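Local coordinates for petrobactin-binding protein YclQ (Bacillus subtilis subsp. subtilis str. 168, PDB 3GFV) that binds ferric and iron-free petrobactin, and its precursor 3,4-dihydroxybenzoic acid, as the solute-binding component of the YclNOPQ ABC transporter that takes up ferric petrobactin, at residues K36-D41 / D89-L94; A58-Q63 / D75-V80. All blocks are in the same frame, centred on the assembly; numbering follows the deposited sequence.

Contact 1: K36-D41 / D89-L94; sequences KVVVFD and DKVAEL
Leu94, which reaches across to Val38 with its side chain, has a backbone N held by two carbonyl oxygens at once, Lys90 O and Val91 O, each 3.2 Å away. Its helix, 88-93, lies against the parallel sheet of the N-terminal lobe in the periplasmic binding protein fold, an alpha-beta sandwich, and 37-39 is the middle strand of that sheet. Val38 turns its side chain to this helix, whereas Val39 packs on Leu45 and Leu48 of helix 42-50, so the strand is packed between two helices.

Across the contact the packing is mostly between apolar side chains. The two methyls of Val38 divide the work. CG1 stands anti to the backbone N (chi1 170°) and faces Val91 CG1 at 4.2 Å; CG2, beside the backbone N, meets Leu94 CD1 at 3.8 Å, with the two side chains crossing at about a right angle. Leu94 delivers that methyl because CD1 lies anti to CA (chi2 171°). Val91 uses its other methyl for Phe40: CG2 sits at the edge of the ring and in its plane, 3.9 Å from Phe40 CE1 and 4.1 Å from CZ. The same ring meets that of Phe112, and Val91 also rests on Ile99 in the next strand, which makes this a well-buried patch.

On the outward side of the helix, Lys90 NZ forms a salt bridge with Glu93 OE2 at 3.1 Å, one turn along, approaching from above the carboxylate plane. At the Lys36 end, where Lys36 and Leu94 are partly exposed, the lysine chain bends at its last two torsions, laying CE 3.4 Å from Leu94 O while NZ, 4.7 Å from that oxygen, points away from it.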
loop_
_atom_site.group_PDB
_atom_site.type_symbol
_atom_site.label_atom_id
_atom_site.label_comp_id
_atom_site.label_asym_id
_atom_site.label_seq_id
_atom_site.Cartn_x
_atom_site.Cartn_y
_atom_site.Cartn_z
ATOM N N LYS A 36 18.288 -13.361 7.633
ATOM C CA LYS A 36 18.844 -12.179 6.980
ATOM C C LYS A 36 18.001 -11.809 5.759
ATOM O O LYS A 36 18.365 -12.087 4.604
ATOM C CB LYS A 36 20.299 -12.414 6.568
ATOM C CG LYS A 36 21.207 -12.770 7.741
ATOM C CD LYS A 36 22.663 -12.369 7.503
ATOM C CE LYS A 36 23.325 -13.208 6.427
ATOM N NZ LYS A 36 23.176 -14.666 6.664
ATOM N N VAL A 37 16.877 -11.163 6.017
ATOM C CA VAL A 37 15.922 -10.889 4.962
ATOM C C VAL A 37 16.052 -9.437 4.477
ATOM O O VAL A 37 16.070 -8.500 5.278
ATOM C CB VAL A 37 14.481 -11.182 5.463
ATOM C CG1 VAL A 37 13.469 -11.004 4.323
ATOM C CG2 VAL A 37 14.398 -12.598 6.020
ATOM N N VAL A 38 16.184 -9.266 3.158
ATOM C CA VAL A 38 16.221 -7.946 2.551
ATOM C C VAL A 38 14.837 -7.690 1.971
ATOM O O VAL A 38 14.309 -8.519 1.237
ATOM C CB VAL A 38 17.309 -7.876 1.432
ATOM C CG1 VAL A 38 17.179 -6.580 0.621
ATOM C CG2 VAL A 38 18.677 -7.972 2.048
ATOM N N VAL A 39 14.241 -6.550 2.317
ATOM C CA VAL A 39 12.836 -6.322 2.008
ATOM C C VAL A 39 12.671 -5.036 1.205
ATOM O O VAL A 39 12.989 -3.951 1.693
ATOM C CB VAL A 39 12.028 -6.197 3.318
ATOM C CG1 VAL A 39 10.561 -5.974 3.025
ATOM C CG2 VAL A 39 12.238 -7.449 4.189
ATOM N N PHE A 40 12.185 -5.177 -0.029
ATOM C CA PHE A 40 11.919 -4.042 -0.907
ATOM C C PHE A 40 10.439 -3.706 -1.003
ATOM O O PHE A 40 10.050 -2.848 -1.782
ATOM C CB PHE A 40 12.483 -4.293 -2.311
ATOM C CG PHE A 40 13.931 -3.939 -2.433
ATOM C CD1 PHE A 40 14.909 -4.851 -2.095
ATOM C CD2 PHE A 40 14.310 -2.669 -2.867
ATOM C CE1 PHE A 40 16.262 -4.511 -2.190
ATOM C CE2 PHE A 40 15.648 -2.330 -2.960
ATOM C CZ PHE A 40 16.622 -3.261 -2.616
ATOM N N ASP A 41 9.611 -4.382 -0.217
ATOM C CA ASP A 41 8.188 -4.069 -0.216
ATOM C C ASP A 41 7.804 -3.612 1.189
ATOM O O ASP A 41 7.893 -4.391 2.128
ATOM C CB ASP A 41 7.350 -5.305 -0.596
ATOM C CG ASP A 41 5.867 -5.019 -0.524
ATOM O OD1 ASP A 41 5.411 -4.145 -1.313
ATOM O OD2 ASP A 41 5.176 -5.618 0.335
ATOM N N ASP A 89 24.753 -4.277 -5.286
ATOM C CA ASP A 89 25.998 -4.711 -4.660
ATOM C C ASP A 89 25.856 -4.800 -3.148
ATOM O O ASP A 89 26.377 -5.727 -2.510
ATOM C CB ASP A 89 27.126 -3.729 -4.989
ATOM C CG ASP A 89 27.668 -3.903 -6.397
ATOM O OD1 ASP A 89 27.205 -4.805 -7.120
ATOM O OD2 ASP A 89 28.593 -3.152 -6.767
ATOM N N LYS A 90 25.181 -3.815 -2.565
ATOM C CA LYS A 90 24.968 -3.830 -1.132
ATOM C C LYS A 90 24.074 -5.002 -0.731
ATOM O O LYS A 90 24.339 -5.676 0.271
ATOM C CB LYS A 90 24.350 -2.526 -0.660
ATOM C CG LYS A 90 24.236 -2.443 0.851
ATOM C CD LYS A 90 25.618 -2.499 1.484
ATOM C CE LYS A 90 25.537 -2.343 2.993
ATOM N NZ LYS A 90 26.886 -2.129 3.591
ATOM N N VAL A 91 23.015 -5.241 -1.501
ATOM C CA VAL A 91 22.166 -6.417 -1.251
ATOM C C VAL A 91 23.014 -7.704 -1.191
ATOM O O VAL A 91 22.891 -8.493 -0.244
ATOM C CB VAL A 91 21.021 -6.566 -2.281
ATOM C CG1 VAL A 91 20.212 -7.851 -1.992
ATOM C CG2 VAL A 91 20.104 -5.344 -2.234
ATOM N N ALA A 92 23.876 -7.894 -2.192
ATOM C CA ALA A 92 24.748 -9.059 -2.277
ATOM C C ALA A 92 25.706 -9.111 -1.090
ATOM O O ALA A 92 25.948 -10.176 -0.529
ATOM C CB ALA A 92 25.516 -9.066 -3.588
ATOM N N GLU A 93 26.211 -7.947 -0.687
ATOM C CA GLU A 93 27.154 -7.869 0.432
ATOM C C GLU A 93 26.575 -8.403 1.747
ATOM O O GLU A 93 27.302 -8.937 2.590
ATOM C CB GLU A 93 27.625 -6.424 0.604
ATOM C CG GLU A 93 28.483 -6.148 1.827
ATOM C CD GLU A 93 28.841 -4.669 1.945
ATOM O OE1 GLU A 93 28.870 -3.979 0.899
ATOM O OE2 GLU A 93 29.087 -4.197 3.076
ATOM N N LEU A 94 25.267 -8.272 1.906
ATOM C CA LEU A 94 24.588 -8.707 3.118
ATOM C C LEU A 94 24.446 -10.228 3.202
ATOM O O LEU A 94 24.100 -10.762 4.255
ATOM C CB LEU A 94 23.200 -8.057 3.205
ATOM C CG LEU A 94 23.183 -6.535 3.292
ATOM C CD1 LEU A 94 21.761 -6.010 3.145
ATOM C CD2 LEU A 94 23.774 -6.060 4.601
#

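Contact 2: A58-Q63 / D75-V80; sequences AGLPKQ and DKYADV
Lys62 reaches along segment 75-80 and touches it from its backbone N to its tip. Its CB starts beside the Asp79 carboxylate, 3.5 Å from Asp79 OD1, and CG runs on past the same group. CD passes Asp79 CB at 4.0 Å. CE then comes close to a carbonyl, 3.1 Å from Tyr77 O, and NZ closes on that oxygen in a hydrogen bond of 2.7 Å, the donor tilted 32° from the carbonyl plane. The chain covers this distance because it is extended beyond CG.

The ammonium group is gripped further by Asp74 O and by a water 2.7 Å from NZ, which hands one of its hydrogens to Asp75 OD1 at 2.8 Å. Lys62 thus meets the Asp75 carboxylate through water, not directly, and the nearby negative charge would be expected to stabilise the lysine's positive one.

At the root of the same residue, Lys62 N donates to Asp79 OD1 at 2.9 Å, from above the carboxylate plane. Asp79 CG lies anti to its own backbone N (chi1 -174°), which swings OD1 toward segment 58-63; Gly81 N is a second donor to this oxygen.

Alongside these polar links the backbones pair in parallel: Ala78 N to Ala58 O, Leu60 N to Ala78 O, and Val80 N to Leu60 O. Leu60 CD2 packs on Tyr77 CB at 3.8 Å, and Val80 CG2 presses closely on the Leu60 carbonyl and reaches Pro61 CD.

Strand 78-79 is the outermost on this side of the five-stranded parallel sheet, order 3-2-1-4-5, and is joined to its neighbour by a loop without a helix. This is the Rossmann-like N-terminal lobe of the periplasmic binding protein fold.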
loop_
_atom_site.group_PDB
_atom_site.type_symbol
_atom_site.label_atom_id
_atom_site.label_comp_id
_atom_site.label_asym_id
_atom_site.label_seq_id
_atom_site.Cartn_x
_atom_site.Cartn_y
_atom_site.Cartn_z
ATOM N N ALA A 58 17.494 -7.755 7.357
ATOM C CA ALA A 58 18.889 -7.353 7.147
ATOM C C ALA A 58 19.031 -5.967 6.530
ATOM O O ALA A 58 20.029 -5.269 6.760
ATOM C CB ALA A 58 19.619 -8.380 6.290
ATOM N N GLY A 59 18.047 -5.574 5.730
ATOM C CA GLY A 59 18.169 -4.357 4.938
ATOM C C GLY A 59 16.887 -4.008 4.215
ATOM O O GLY A 59 16.030 -4.876 3.970
ATOM N N LEU A 60 16.763 -2.729 3.870
ATOM C CA LEU A 60 15.587 -2.212 3.189
ATOM C C LEU A 60 16.018 -0.896 2.534
ATOM O O LEU A 60 17.025 -0.299 2.930
ATOM C CB LEU A 60 14.467 -1.929 4.195
ATOM C CG LEU A 60 14.838 -0.992 5.353
ATOM C CD1 LEU A 60 13.804 0.124 5.467
ATOM C CD2 LEU A 60 14.934 -1.797 6.664
ATOM N N PRO A 61 15.262 -0.438 1.527
ATOM C CA PRO A 61 15.630 0.837 0.893
ATOM C C PRO A 61 15.156 2.021 1.748
ATOM O O PRO A 61 13.963 2.185 1.959
ATOM C CB PRO A 61 14.894 0.773 -0.451
ATOM C CG PRO A 61 13.660 -0.159 -0.133
ATOM C CD PRO A 61 14.284 -1.205 0.743
ATOM N N LYS A 62 16.077 2.844 2.240
ATOM C CA LYS A 62 15.683 3.885 3.191
ATOM C C LYS A 62 15.511 5.263 2.576
ATOM O O LYS A 62 15.312 6.233 3.302
ATOM C CB LYS A 62 16.690 3.973 4.341
ATOM C CG LYS A 62 16.815 2.689 5.168
ATOM C CD LYS A 62 17.718 2.924 6.363
ATOM C CE LYS A 62 18.110 1.620 7.021
ATOM N NZ LYS A 62 18.751 1.883 8.341
ATOM N N GLN A 63 15.601 5.354 1.254
ATOM C CA GLN A 63 15.542 6.661 0.583
ATOM C C GLN A 63 14.414 7.536 1.128
ATOM O O GLN A 63 14.644 8.684 1.524
ATOM C CB GLN A 63 15.394 6.503 -0.924
ATOM C CG GLN A 63 15.406 7.838 -1.646
ATOM C CD GLN A 63 14.853 7.745 -3.049
ATOM O OE1 GLN A 63 15.504 8.168 -4.008
ATOM N NE2 GLN A 63 13.646 7.185 -3.183
ATOM N N ASP A 75 20.640 2.184 12.232
ATOM C CA ASP A 75 21.723 1.626 11.434
ATOM C C ASP A 75 21.856 0.101 11.542
ATOM O O ASP A 75 22.623 -0.499 10.799
ATOM C CB ASP A 75 23.052 2.303 11.782
ATOM C CG ASP A 75 23.125 3.727 11.261
ATOM O OD1 ASP A 75 22.395 4.036 10.297
ATOM O OD2 ASP A 75 23.906 4.533 11.808
ATOM N N LYS A 76 21.125 -0.537 12.458
ATOM C CA LYS A 76 21.201 -1.999 12.528
ATOM C C LYS A 76 20.600 -2.590 11.244
ATOM O O LYS A 76 20.867 -3.733 10.885
ATOM C CB LYS A 76 20.517 -2.561 13.789
ATOM C CG LYS A 76 19.018 -2.339 13.842
ATOM C CD LYS A 76 18.395 -2.953 15.093
ATOM C CE LYS A 76 18.015 -4.409 14.870
ATOM N NZ LYS A 76 16.954 -4.864 15.822
ATOM N N TYR A 77 19.786 -1.801 10.556
ATOM C CA TYR A 77 19.227 -2.214 9.270
ATOM C C TYR A 77 20.056 -1.579 8.155
ATOM O O TYR A 77 20.254 -0.364 8.151
ATOM C CB TYR A 77 17.768 -1.744 9.154
ATOM C CG TYR A 77 16.926 -2.161 10.338
ATOM C CD1 TYR A 77 16.548 -3.487 10.507
ATOM C CD2 TYR A 77 16.526 -1.234 11.298
ATOM C CE1 TYR A 77 15.787 -3.884 11.596
ATOM C CE2 TYR A 77 15.765 -1.625 12.394
ATOM C CZ TYR A 77 15.402 -2.956 12.537
ATOM O OH TYR A 77 14.642 -3.366 13.620
ATOM N N ALA A 78 20.553 -2.387 7.224
ATOM C CA ALA A 78 21.333 -1.843 6.113
ATOM C C ALA A 78 20.444 -1.092 5.138
ATOM O O ALA A 78 19.327 -1.525 4.846
ATOM C CB ALA A 78 22.099 -2.960 5.389
ATOM N N ASP A 79 20.940 0.039 4.640
ATOM C CA ASP A 79 20.236 0.803 3.607
ATOM C C ASP A 79 20.599 0.226 2.234
ATOM O O ASP A 79 21.764 0.290 1.814
ATOM C CB ASP A 79 20.663 2.271 3.680
ATOM C CG ASP A 79 19.875 3.165 2.733
ATOM O OD1 ASP A 79 19.006 2.655 2.001
ATOM O OD2 ASP A 79 20.137 4.383 2.718
ATOM N N VAL A 80 19.622 -0.349 1.537
ATOM C CA VAL A 80 19.905 -0.956 0.235
ATOM C C VAL A 80 19.369 -0.106 -0.928
ATOM O O VAL A 80 19.091 -0.623 -2.007
ATOM C CB VAL A 80 19.388 -2.438 0.155
ATOM C CG1 VAL A 80 20.248 -3.361 1.015
ATOM C CG2 VAL A 80 17.920 -2.538 0.566
HETATM O O HOH W 1 20.878 3.515 8.006
#

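After the hairpin of strands 16-21 and 27-31, the chain lays down strand 37-39, passes through helix 42-50 and returns as strand 57-60 beside the first. A loop then leads to strand 78-79, where contact 2 closes the shorter circuit. Helix 88-93 is the next element, after a short loop, and its packing in contact 1 closes a longer circuit that encloses the whole of contact 2. The two lie side by side, centres about 8 Å apart. Strands 37-39 and 57-60 are neighbours in the sheet: Val39 N lies 3.0 Å from Gly59 O, a probable hydrogen bond. Phe40 CZ and Val80 CG2, 3.5 Å apart, join contact 1 to the edge strand's end.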